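Local structure of MccB protein (Escherichia coli, 6OM4) at residues I126-S131 with Q158-E163; E141-D146 with S188-N193; D148-T153 with K168-V173. The protein uses ATP to adenylate a formylated peptide precursor in making the antibiotic microcin C, with a domain resembling E1 enzymes. All blocks are in the same frame, centred on the assembly; numbering follows the deposited sequence.

Overall arrangement
All three contacts lie in the ThiF-family domain, around one nucleotide site. Contact 1 is the most buried; it fixes the loop 158-163 to helix 125-136 through one asparagine amide and apolar side chains. Contacts 2 and 3 are partly buried. Contact 2 is a parallel strand pair held by backbone bonds, and its 141-146 strand ends in the aspartate that grips the ribose. Contact 3 joins the loop after that strand to the start of helix 170-181. It adds ionic chemistry at magnesium and pyrophosphate to backbone, amide and apolar contacts. Gln158 of contact 1 reaches the same pyrophosphate and, with Phe161, meets Lys170. Helix 170-181 of contact 3 links the two strands of contact 2.

Contact 1. Residues I126-S131 with Q158-E163; sequences IGNHVS and QVLFSE. With POP (pyrophosphate 2-), chain G.
Asn128 reaches from its helix into the turn formed by Gln158-Phe161. Asn128 CB lies 4.1 Å from Gln158 CA, and CG comes closer to the same atom. At the tip the two branches part. Asn128 OD1 takes the backbone N-H of Leu160, with N and OD1 2.9 Å apart. The donor lies in the carbonyl plane and the N-H...O angle is 155°. Val159 N is also near OD1, but its angle is too poor for a bond. Asn128 OD1 also sits over the centre of the Phe161 ring, 4.0 Å above its plane. The amide stands almost upright on that ring, with the planes 89° apart. Asn128 ND2 lies 3.6 Å from Phe161 CZ and gives a hydrogen bond to Gly124 O. The buried amide thus has a partner at each end, which fixes its rotation.

Val159 CG1 makes a CH-pi contact over one face of the His129 ring, 3.7 Å from its centroid. Leu160 CD1 packs loosely near Ser131 OG. Gln158 extends beyond CG (chi2 -178°), which carries its NE2 to pyrophosphate O4 at 2.9 Å. Gln158 OE1 bonds to Lys170 NZ, so both ends of this amide are held.

The turn belongs to the loop between strand 141-146 and helix 170-181. It lies against helix 125-136, the helix of the Rossmann-type glycine motif. Helix 292-311 touches His129, and helix 170-181 packs on Asn128 and Phe161.

Contact 2. Residues E141-D146 with S188-N193; sequences EIILID and SEIALN. With ND7 (5'-O-[(S)-amino(hydroxy)phosphoryl]adenosine), chain M.
Ile143 and Ile190 both turn CG2 anti to the backbone N and hold CG1 beside it. Ile190 runs on extended through CG1 to CD1, and this tip, Ile190 CD1, meets Ile143 CG2 at 3.8 Å. Asp146 is turned differently, with CG anti to the backbone N (chi1 -150°). Its carboxylate then faces the ribose of the bound nucleotide analogue. Asp146 OD1 accepts a bond from O2' of the nucleotide analogue and Asp146 OD2 one from its O3', each at 2.7 Å. The carboxylate thus grips the diol with both oxygens. Cys123 N also bonds to OD2 and Asp148 N to OD1, so backbone amides help hold it in place.

The two strands run parallel, 21° apart in direction. Their bonds alternate: Ser188 N gives to Ile142 O, and Leu144 N to Ser188 O at 2.9 Å, nearly straight at 175°. Ile190 N then meets Leu144 O at 2.8 Å. The ladder slackens toward the nucleotide. Asp146 N to Ile190 O stretches to 3.3 Å, and Leu192 N to Asp146 O is weak. Ile145 lies alongside Ile190 and Leu192, all pointing the same way, with Ile145 CG2 3.9 Å from Leu192 CB. Leu192 O comes close to C2 of the adenine.

These are the two strands of a right-handed beta-alpha-beta unit of Rossmann type. Strand 186-191 is outermost in the sheet, and strand 117-121 flanks 141-146 on its other side. Helix 170-181 covers the face that carries Leu144 and Glu189, where Leu144 touches Ile174 and Glu189 OE1 bonds to Thr171.

Contact 3. Residues D148-T153 with K168-V173; sequences DQIENT and KNKTEV. With MG (magnesium ion), chain F; ND7 (5'-O-[(S)-amino(hydroxy)phosphoryl]adenosine), chain M; POP (pyrophosphate 2-), chain G.
Asp148 and Lys170 run out roughly alongside each other toward the magnesium and pyrophosphate. Asp148 turns CG anti to its amide nitrogen (chi1 -159°), and its OD2 binds magnesium at 2.1 Å. Lys170 runs out fully extended beyond CG and brings NZ between the two ligands. Lys170 NZ gives bonds to pyrophosphate O6 at 2.9 Å and to O3' of the nucleotide analogue at 3.0 Å. Pyrophosphate O4 lies 2.8 Å from Lys170 NZ. The salt bridge from Lys170 NZ to Asp148 OD2 is long and weak at 3.5 Å.

Gln149 and Asn169 lie side by side, their amide planes 53° apart. Gln149 NE2 bonds to Asn169 OD1 at 2.9 Å. The acceptor is in the plane of the Gln149 amide, while the donor stands above the Asn169 carbonyl plane. Ile150 crosses Lys170 and Val173 at a slant, with Ile150 CD1 3.5 Å from Val173 CG2. Two backbone bonds tie the segments: Lys170 N to Asp148 O, and Ile150 N to Lys168 O at 2.8 Å.

Magnesium has six ligands: Asp148 OD2, pyrophosphate O6 and four waters. Glu151 is second shell and takes bonds from two of these waters, one of them weak. Pyrophosphate O6 is shared between magnesium and the Lys170 ammonium. The two cations probably offset its negative charge together, consistent with a site that stabilises pyrophosphate as it leaves ATP during adenylation.

Contact 1. Residues I126-S131 with Q158-E163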
loop_
_atom_site.group_PDB
_atom_site.type_symbol
_atom_site.label_atom_id
_atom_site.label_comp_id
_atom_site.label_asym_id
_atom_site.label_seq_id
_atom_site.Cartn_x
_atom_site.Cartn_y
_atom_site.Cartn_z
ATOM N N ILE A 126 4.573 -5.670 -11.134
ATOM C CA ILE A 126 4.211 -5.274 -9.788
ATOM C C ILE A 126 5.461 -4.876 -9.001
ATOM O O ILE A 126 5.494 -3.825 -8.321
ATOM C CB ILE A 126 3.405 -6.374 -9.088
ATOM C CG1 ILE A 126 2.067 -6.612 -9.796
ATOM C CG2 ILE A 126 3.270 -6.097 -7.600
ATOM C CD1 ILE A 126 1.109 -5.466 -9.827
ATOM N N GLY A 127 6.499 -5.691 -9.077
ATOM C CA GLY A 127 7.707 -5.453 -8.310
ATOM C C GLY A 127 8.372 -4.122 -8.621
ATOM O O GLY A 127 8.884 -3.424 -7.730
ATOM N N ASN A 128 8.413 -3.746 -9.902
ATOM C CA ASN A 128 8.961 -2.494 -10.317
ATOM C C ASN A 128 8.254 -1.331 -9.600
ATOM O O ASN A 128 8.880 -0.448 -9.060
ATOM C CB ASN A 128 8.809 -2.258 -11.820
ATOM C CG ASN A 128 10.016 -2.653 -12.644
ATOM O OD1 ASN A 128 10.614 -1.804 -13.303
ATOM N ND2 ASN A 128 10.339 -3.930 -12.675
ATOM N N HIS A 129 6.930 -1.330 -9.646
ATOM C CA HIS A 129 6.179 -0.199 -9.187
ATOM C C HIS A 129 6.180 -0.128 -7.662
ATOM O O HIS A 129 6.309 0.965 -7.116
ATOM C CB HIS A 129 4.757 -0.220 -9.736
ATOM C CG HIS A 129 4.666 0.515 -11.032
ATOM N ND1 HIS A 129 4.932 -0.055 -12.257
ATOM C CD2 HIS A 129 4.402 1.800 -11.269
ATOM C CE1 HIS A 129 4.807 0.867 -13.197
ATOM N NE2 HIS A 129 4.493 2.011 -12.618
ATOM N N VAL A 130 6.082 -1.273 -6.997
ATOM C CA VAL A 130 6.113 -1.279 -5.524
ATOM C C VAL A 130 7.491 -0.826 -5.042
ATOM O O VAL A 130 7.579 0.017 -4.134
ATOM C CB VAL A 130 5.770 -2.680 -4.958
ATOM C CG1 VAL A 130 6.000 -2.789 -3.448
ATOM C CG2 VAL A 130 4.357 -3.057 -5.305
ATOM N N SER A 131 8.555 -1.424 -5.579
ATOM C CA SER A 131 9.913 -1.112 -5.100
ATOM C C SER A 131 10.218 0.394 -5.163
ATOM O O SER A 131 10.828 0.930 -4.238
ATOM C CB SER A 131 10.980 -1.945 -5.795
ATOM O OG SER A 131 11.177 -1.530 -7.139
ATOM N N GLN A 158 7.068 -2.193 -16.791
ATOM C CA GLN A 158 8.197 -2.369 -15.879
ATOM C C GLN A 158 9.035 -1.100 -15.968
ATOM O O GLN A 158 10.011 -1.030 -16.692
ATOM C CB GLN A 158 8.937 -3.681 -16.165
ATOM C CG GLN A 158 8.010 -4.868 -15.962
ATOM C CD GLN A 158 8.507 -6.284 -16.128
ATOM O OE1 GLN A 158 9.690 -6.574 -16.039
ATOM N NE2 GLN A 158 7.584 -7.183 -16.445
ATOM N N VAL A 159 8.555 -0.092 -15.234
ATOM C CA VAL A 159 8.812 1.301 -15.456
ATOM C C VAL A 159 10.277 1.661 -15.207
ATOM O O VAL A 159 10.724 2.649 -15.693
ATOM C CB VAL A 159 7.854 2.157 -14.600
ATOM C CG1 VAL A 159 8.074 1.998 -13.109
ATOM C CG2 VAL A 159 7.921 3.607 -15.024
ATOM N N LEU A 160 11.003 0.856 -14.420
ATOM C CA LEU A 160 12.391 1.190 -14.169
ATOM C C LEU A 160 13.341 0.745 -15.281
ATOM O O LEU A 160 14.535 1.206 -15.270
ATOM C CB LEU A 160 12.806 0.576 -12.853
ATOM C CG LEU A 160 11.983 0.996 -11.641
ATOM C CD1 LEU A 160 12.476 0.239 -10.435
ATOM C CD2 LEU A 160 12.057 2.498 -11.423
ATOM N N PHE A 161 12.817 0.078 -16.321
ATOM C CA PHE A 161 13.633 -0.496 -17.384
ATOM C C PHE A 161 13.550 0.388 -18.635
ATOM O O PHE A 161 12.506 0.896 -18.982
ATOM C CB PHE A 161 13.224 -1.928 -17.725
ATOM C CG PHE A 161 13.249 -2.921 -16.583
ATOM C CD1 PHE A 161 14.104 -2.744 -15.522
ATOM C CD2 PHE A 161 12.434 -4.046 -16.601
ATOM C CE1 PHE A 161 14.127 -3.657 -14.472
ATOM C CE2 PHE A 161 12.432 -4.940 -15.538
ATOM C CZ PHE A 161 13.287 -4.751 -14.488
ATOM N N SER A 162 14.689 0.508 -19.307
ATOM C CA SER A 162 14.808 1.247 -20.599
ATOM C C SER A 162 15.199 0.275 -21.722
ATOM O O SER A 162 15.559 -0.910 -21.473
ATOM C CB SER A 162 15.814 2.348 -20.430
ATOM O OG SER A 162 15.286 3.325 -19.548
ATOM N N GLU A 163 15.155 0.767 -22.970
ATOM C CA GLU A 163 15.490 -0.062 -24.090
ATOM C C GLU A 163 16.915 -0.580 -23.939
ATOM O O GLU A 163 17.183 -1.719 -24.365
ATOM C CB GLU A 163 15.369 0.682 -25.424
ATOM C CG GLU A 163 13.938 0.939 -25.831
ATOM C CD GLU A 163 13.795 1.823 -27.060
ATOM O OE1 GLU A 163 14.821 2.447 -27.453
ATOM O OE2 GLU A 163 12.669 1.926 -27.595
HETATM P P1 POP G . 5.705 -11.384 -19.010
HETATM O O1 POP G . 4.863 -10.286 -19.659
HETATM O O2 POP G . 4.932 -12.226 -18.011
HETATM O O3 POP G . 6.542 -12.225 -19.965
HETATM O O POP G . 6.739 -10.484 -18.175
HETATM P P2 POP G . 7.810 -11.034 -17.074
HETATM O O4 POP G . 7.848 -10.004 -15.985
HETATM O O5 POP G . 7.381 -12.385 -16.600
HETATM O O6 POP G . 9.125 -11.023 -17.723
#

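Contact 2. Residues E141-D146 with S188-N193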
loop_
_atom_site.group_PDB
_atom_site.type_symbol
_atom_site.label_atom_id
_atom_site.label_comp_id
_atom_site.label_asym_id
_atom_site.label_seq_id
_atom_site.Cartn_x
_atom_site.Cartn_y
_atom_site.Cartn_z
ATOM N N GLU A 141 15.705 -0.735 3.838
ATOM C CA GLU A 141 16.350 -1.898 3.241
ATOM C C GLU A 141 15.374 -2.661 2.360
ATOM O O GLU A 141 14.347 -3.093 2.819
ATOM C CB GLU A 141 16.927 -2.848 4.288
ATOM C CG GLU A 141 17.950 -3.787 3.687
ATOM C CD GLU A 141 18.643 -4.732 4.658
ATOM O OE1 GLU A 141 18.536 -4.505 5.901
ATOM O OE2 GLU A 141 19.287 -5.689 4.166
ATOM N N ILE A 142 15.753 -2.811 1.084
ATOM C CA ILE A 142 14.975 -3.494 0.100
ATOM C C ILE A 142 15.809 -4.652 -0.489
ATOM O O ILE A 142 16.963 -4.469 -0.930
ATOM C CB ILE A 142 14.494 -2.527 -1.000
ATOM C CG1 ILE A 142 13.676 -1.366 -0.418
ATOM C CG2 ILE A 142 13.743 -3.304 -2.058
ATOM C CD1 ILE A 142 13.162 -0.395 -1.476
ATOM N N ILE A 143 15.216 -5.858 -0.481
ATOM C CA ILE A 143 15.854 -7.075 -1.015
ATOM C C ILE A 143 15.067 -7.488 -2.249
ATOM O O ILE A 143 13.873 -7.727 -2.148
ATOM C CB ILE A 143 15.866 -8.233 -0.005
ATOM C CG1 ILE A 143 16.280 -7.792 1.395
ATOM C CG2 ILE A 143 16.714 -9.387 -0.545
ATOM C CD1 ILE A 143 17.595 -7.142 1.479
ATOM N N LEU A 144 15.740 -7.502 -3.397
ATOM C CA LEU A 144 15.138 -7.833 -4.662
ATOM C C LEU A 144 15.464 -9.280 -5.048
ATOM O O LEU A 144 16.634 -9.668 -5.138
ATOM C CB LEU A 144 15.678 -6.879 -5.730
ATOM C CG LEU A 144 15.582 -5.404 -5.403
ATOM C CD1 LEU A 144 16.434 -4.625 -6.370
ATOM C CD2 LEU A 144 14.130 -4.947 -5.431
ATOM N N ILE A 145 14.420 -10.049 -5.350
ATOM C CA ILE A 145 14.548 -11.472 -5.724
ATOM C C ILE A 145 13.889 -11.721 -7.077
ATOM O O ILE A 145 12.674 -11.542 -7.260
ATOM C CB ILE A 145 13.925 -12.365 -4.634
ATOM C CG1 ILE A 145 14.386 -11.882 -3.252
ATOM C CG2 ILE A 145 14.234 -13.844 -4.877
ATOM C CD1 ILE A 145 13.919 -12.771 -2.091
ATOM N N ASP A 146 14.703 -12.218 -8.003
ATOM C CA ASP A 146 14.239 -12.622 -9.323
ATOM C C ASP A 146 15.407 -13.351 -9.972
ATOM O O ASP A 146 16.545 -13.206 -9.520
ATOM C CB ASP A 146 13.794 -11.418 -10.170
ATOM C CG ASP A 146 12.691 -11.721 -11.187
ATOM O OD1 ASP A 146 12.832 -12.698 -11.983
ATOM O OD2 ASP A 146 11.655 -11.014 -11.150
ATOM N N SER A 188 19.768 -4.830 -1.878
ATOM C CA SER A 188 20.521 -6.020 -2.177
ATOM C C SER A 188 19.686 -6.922 -3.114
ATOM O O SER A 188 18.478 -6.711 -3.279
ATOM C CB SER A 188 20.982 -6.662 -0.870
ATOM O OG SER A 188 19.908 -7.310 -0.208
ATOM N N GLU A 189 20.369 -7.822 -3.827
ATOM C CA GLU A 189 19.794 -8.680 -4.819
ATOM C C GLU A 189 20.008 -10.141 -4.416
ATOM O O GLU A 189 21.051 -10.484 -3.862
ATOM C CB GLU A 189 20.477 -8.468 -6.173
ATOM C CG GLU A 189 20.441 -7.047 -6.684
ATOM C CD GLU A 189 21.401 -6.908 -7.852
ATOM O OE1 GLU A 189 21.182 -7.637 -8.873
ATOM O OE2 GLU A 189 22.392 -6.118 -7.732
ATOM N N ILE A 190 19.044 -11.000 -4.756
ATOM C CA ILE A 190 19.167 -12.469 -4.659
ATOM C C ILE A 190 18.668 -13.063 -5.989
ATOM O O ILE A 190 17.511 -12.801 -6.387
ATOM C CB ILE A 190 18.375 -13.051 -3.454
ATOM C CG1 ILE A 190 18.811 -12.477 -2.112
ATOM C CG2 ILE A 190 18.471 -14.572 -3.447
ATOM C CD1 ILE A 190 17.978 -12.964 -0.945
ATOM N N ALA A 191 19.536 -13.816 -6.695
ATOM C CA ALA A 191 19.163 -14.470 -7.945
ATOM C C ALA A 191 18.540 -15.832 -7.629
ATOM O O ALA A 191 19.258 -16.796 -7.315
ATOM C CB ALA A 191 20.356 -14.590 -8.883
ATOM N N LEU A 192 17.203 -15.938 -7.716
ATOM C CA LEU A 192 16.541 -17.120 -7.267
ATOM C C LEU A 192 15.217 -17.249 -8.003
ATOM O O LEU A 192 14.503 -16.264 -8.157
ATOM C CB LEU A 192 16.331 -17.007 -5.757
ATOM C CG LEU A 192 15.569 -18.142 -5.074
ATOM C CD1 LEU A 192 16.331 -19.465 -5.149
ATOM C CD2 LEU A 192 15.279 -17.772 -3.621
ATOM N N ASN A 193 14.940 -18.464 -8.471
ATOM C CA ASN A 193 13.646 -18.861 -8.962
ATOM C C ASN A 193 13.080 -19.874 -7.961
ATOM O O ASN A 193 13.664 -20.924 -7.748
ATOM C CB ASN A 193 13.722 -19.480 -10.364
ATOM C CG ASN A 193 12.379 -19.608 -11.059
ATOM O OD1 ASN A 193 11.645 -18.628 -11.184
ATOM N ND2 ASN A 193 12.090 -20.784 -11.597
HETATM O O1A ND7 M . 5.226 -11.341 -15.095
HETATM P PA ND7 M . 5.188 -10.181 -14.142
HETATM O O2A ND7 M . 5.193 -8.777 -14.733
HETATM N N3A ND7 M . 3.756 -10.419 -13.263
HETATM O "O5'" ND7 M . 6.374 -10.194 -13.090
HETATM C "C5'" ND7 M . 6.564 -11.444 -12.357
HETATM C "C4'" ND7 M . 8.046 -11.425 -11.905
HETATM C "C3'" ND7 M . 8.951 -11.711 -13.152
HETATM O "O3'" ND7 M . 9.981 -10.810 -13.277
HETATM C "C2'" ND7 M . 9.329 -13.234 -12.908
HETATM O "O2'" ND7 M . 10.706 -13.502 -13.381
HETATM C "C1'" ND7 M . 9.301 -13.395 -11.578
HETATM O "O4'" ND7 M . 8.168 -12.373 -11.030
HETATM N N9 ND7 M . 8.903 -14.680 -11.077
HETATM C C4 ND7 M . 9.572 -15.416 -10.147
HETATM C C5 ND7 M . 8.861 -16.543 -9.936
HETATM N N7 ND7 M . 7.756 -16.502 -10.716
HETATM C C8 ND7 M . 7.791 -15.365 -11.384
HETATM N N3 ND7 M . 10.730 -15.186 -9.494
HETATM C C2 ND7 M . 11.156 -16.062 -8.635
HETATM N N1 ND7 M . 10.483 -17.198 -8.418
HETATM C C6 ND7 M . 9.356 -17.454 -9.027
HETATM N N6 ND7 M . 8.646 -18.695 -8.773
#

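Contact 3. Residues D148-T153 with K168-V173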
loop_
_atom_site.group_PDB
_atom_site.type_symbol
_atom_site.label_atom_id
_atom_site.label_comp_id
_atom_site.label_asym_id
_atom_site.label_seq_id
_atom_site.Cartn_x
_atom_site.Cartn_y
_atom_site.Cartn_z
ATOM N N ASP A 148 15.114 -13.471 -13.675
ATOM C CA ASP A 148 14.838 -13.208 -15.072
ATOM C C ASP A 148 15.693 -12.071 -15.662
ATOM O O ASP A 148 16.201 -11.186 -14.986
ATOM C CB ASP A 148 13.363 -12.872 -15.244
ATOM C CG ASP A 148 12.811 -13.044 -16.645
ATOM O OD1 ASP A 148 13.443 -13.760 -17.477
ATOM O OD2 ASP A 148 11.718 -12.479 -16.900
ATOM N N GLN A 149 15.743 -12.083 -16.991
ATOM C CA GLN A 149 16.356 -11.032 -17.796
ATOM C C GLN A 149 15.260 -10.136 -18.388
ATOM O O GLN A 149 14.149 -10.621 -18.715
ATOM C CB GLN A 149 17.172 -11.641 -18.938
ATOM C CG GLN A 149 18.425 -12.353 -18.439
ATOM C CD GLN A 149 18.088 -13.560 -17.606
ATOM O OE1 GLN A 149 17.279 -14.396 -17.999
ATOM N NE2 GLN A 149 18.692 -13.654 -16.427
ATOM N N ILE A 150 15.639 -8.879 -18.643
ATOM C CA ILE A 150 14.735 -7.890 -19.241
ATOM C C ILE A 150 14.495 -8.206 -20.723
ATOM O O ILE A 150 15.435 -8.387 -21.504
ATOM C CB ILE A 150 15.277 -6.476 -19.029
ATOM C CG1 ILE A 150 15.442 -6.170 -17.535
ATOM C CG2 ILE A 150 14.399 -5.452 -19.722
ATOM C CD1 ILE A 150 16.371 -5.053 -17.229
ATOM N N GLU A 151 13.223 -8.167 -21.120
ATOM C CA GLU A 151 12.827 -8.306 -22.525
ATOM C C GLU A 151 12.101 -7.055 -23.002
ATOM O O GLU A 151 11.515 -6.310 -22.220
ATOM C CB GLU A 151 11.937 -9.530 -22.697
ATOM C CG GLU A 151 12.701 -10.823 -22.487
ATOM C CD GLU A 151 11.876 -12.084 -22.439
ATOM O OE1 GLU A 151 10.624 -12.038 -22.636
ATOM O OE2 GLU A 151 12.493 -13.113 -22.170
ATOM N N ASN A 152 12.078 -6.864 -24.322
ATOM C CA ASN A 152 11.510 -5.655 -24.830
ATOM C C ASN A 152 10.022 -5.536 -24.440
ATOM O O ASN A 152 9.573 -4.434 -24.226
ATOM C CB ASN A 152 11.721 -5.507 -26.339
ATOM C CG ASN A 152 10.969 -6.512 -27.179
ATOM O OD1 ASN A 152 10.677 -6.255 -28.362
ATOM N ND2 ASN A 152 10.704 -7.684 -26.633
ATOM N N THR A 153 9.282 -6.650 -24.412
ATOM C CA THR A 153 7.828 -6.604 -24.092
ATOM C C THR A 153 7.576 -6.136 -22.654
ATOM O O THR A 153 6.486 -5.646 -22.338
ATOM C CB THR A 153 7.108 -7.933 -24.319
ATOM O OG1 THR A 153 7.569 -8.931 -23.410
ATOM C CG2 THR A 153 7.274 -8.420 -25.740
ATOM N N LYS A 168 19.678 -7.441 -19.711
ATOM C CA LYS A 168 20.298 -7.353 -18.400
ATOM C C LYS A 168 19.382 -8.011 -17.371
ATOM O O LYS A 168 18.218 -8.313 -17.662
ATOM C CB LYS A 168 20.540 -5.897 -17.986
ATOM C CG LYS A 168 21.600 -5.143 -18.780
ATOM C CD LYS A 168 21.792 -3.739 -18.252
ATOM C CE LYS A 168 23.237 -3.399 -17.960
ATOM N NZ LYS A 168 23.946 -2.978 -19.189
ATOM N N ASN A 169 19.922 -8.249 -16.173
ATOM C CA ASN A 169 19.157 -8.918 -15.123
ATOM C C ASN A 169 18.204 -7.887 -14.507
ATOM O O ASN A 169 18.562 -6.712 -14.324
ATOM C CB ASN A 169 20.095 -9.567 -14.103
ATOM C CG ASN A 169 20.535 -10.955 -14.525
ATOM O OD1 ASN A 169 20.306 -11.397 -15.654
ATOM N ND2 ASN A 169 21.159 -11.667 -13.611
ATOM N N LYS A 170 16.981 -8.309 -14.174
ATOM C CA LYS A 170 16.024 -7.395 -13.548
ATOM C C LYS A 170 16.513 -6.877 -12.193
ATOM O O LYS A 170 16.387 -5.654 -11.911
ATOM C CB LYS A 170 14.663 -8.084 -13.397
ATOM C CG LYS A 170 14.025 -8.386 -14.729
ATOM C CD LYS A 170 12.575 -8.764 -14.611
ATOM C CE LYS A 170 12.006 -9.103 -15.963
ATOM N NZ LYS A 170 10.560 -9.389 -15.855
ATOM N N THR A 171 17.058 -7.752 -11.335
ATOM C CA THR A 171 17.434 -7.281 -10.005
ATOM C C THR A 171 18.497 -6.183 -10.128
ATOM O O THR A 171 18.491 -5.256 -9.343
ATOM C CB THR A 171 17.849 -8.434 -9.074
ATOM O OG1 THR A 171 19.013 -9.044 -9.627
ATOM C CG2 THR A 171 16.753 -9.463 -8.908
ATOM N N GLU A 172 19.429 -6.311 -11.088
ATOM C CA GLU A 172 20.552 -5.398 -11.154
ATOM C C GLU A 172 20.075 -4.021 -11.661
ATOM O O GLU A 172 20.489 -3.008 -11.166
ATOM C CB GLU A 172 21.665 -5.963 -12.028
ATOM C CG GLU A 172 21.531 -5.588 -13.472
ATOM C CD GLU A 172 22.643 -6.130 -14.342
ATOM O OE1 GLU A 172 22.411 -7.150 -15.071
ATOM O OE2 GLU A 172 23.747 -5.546 -14.263
ATOM N N VAL A 173 19.121 -3.992 -12.598
ATOM C CA VAL A 173 18.628 -2.736 -13.074
ATOM C C VAL A 173 17.691 -2.070 -12.059
ATOM O O VAL A 173 17.797 -0.869 -11.863
ATOM C CB VAL A 173 17.982 -2.903 -14.447
ATOM C CG1 VAL A 173 17.435 -1.589 -14.964
ATOM C CG2 VAL A 173 18.990 -3.508 -15.402
HETATM MG MG MG F . 10.451 -12.372 -18.564
HETATM O O1A ND7 M . 5.226 -11.341 -15.095
HETATM P PA ND7 M . 5.188 -10.181 -14.142
HETATM O O2A ND7 M . 5.193 -8.777 -14.733
HETATM N N3A ND7 M . 3.756 -10.419 -13.263
HETATM O "O5'" ND7 M . 6.374 -10.194 -13.090
HETATM C "C5'" ND7 M . 6.564 -11.444 -12.357
HETATM C "C4'" ND7 M . 8.046 -11.425 -11.905
HETATM C "C3'" ND7 M . 8.951 -11.711 -13.152
HETATM O "O3'" ND7 M . 9.981 -10.810 -13.277
HETATM C "C2'" ND7 M . 9.329 -13.234 -12.908
HETATM O "O2'" ND7 M . 10.706 -13.502 -13.381
HETATM C "C1'" ND7 M . 9.301 -13.395 -11.578
HETATM O "O4'" ND7 M . 8.168 -12.373 -11.030
HETATM N N9 ND7 M . 8.903 -14.680 -11.077
HETATM C C4 ND7 M . 9.572 -15.416 -10.147
HETATM C C5 ND7 M . 8.861 -16.543 -9.936
HETATM N N7 ND7 M . 7.756 -16.502 -10.716
HETATM C C8 ND7 M . 7.791 -15.365 -11.384
HETATM N N3 ND7 M . 10.730 -15.186 -9.494
HETATM C C2 ND7 M . 11.156 -16.062 -8.635
HETATM N N1 ND7 M . 10.483 -17.198 -8.418
HETATM C C6 ND7 M . 9.356 -17.454 -9.027
HETATM N N6 ND7 M . 8.646 -18.695 -8.773
HETATM P P1 POP G . 5.705 -11.384 -19.010
HETATM O O1 POP G . 4.863 -10.286 -19.659
HETATM O O2 POP G . 4.932 -12.226 -18.011
HETATM O O3 POP G . 6.542 -12.225 -19.965
HETATM O O POP G . 6.739 -10.484 -18.175
HETATM P P2 POP G . 7.810 -11.034 -17.074
HETATM O O4 POP G . 7.848 -10.004 -15.985
HETATM O O5 POP G . 7.381 -12.385 -16.600
HETATM O O6 POP G . 9.125 -11.023 -17.723
HETATM O O HOH W 1 16.798 -10.712 -12.120
HETATM O O HOH W 2 11.764 -13.697 -19.426
HETATM O O HOH W 3 11.617 -10.806 -19.191
HETATM O O HOH W 4 9.296 -12.394 -20.273
HETATM O O HOH W 5 9.251 -14.006 -17.730
#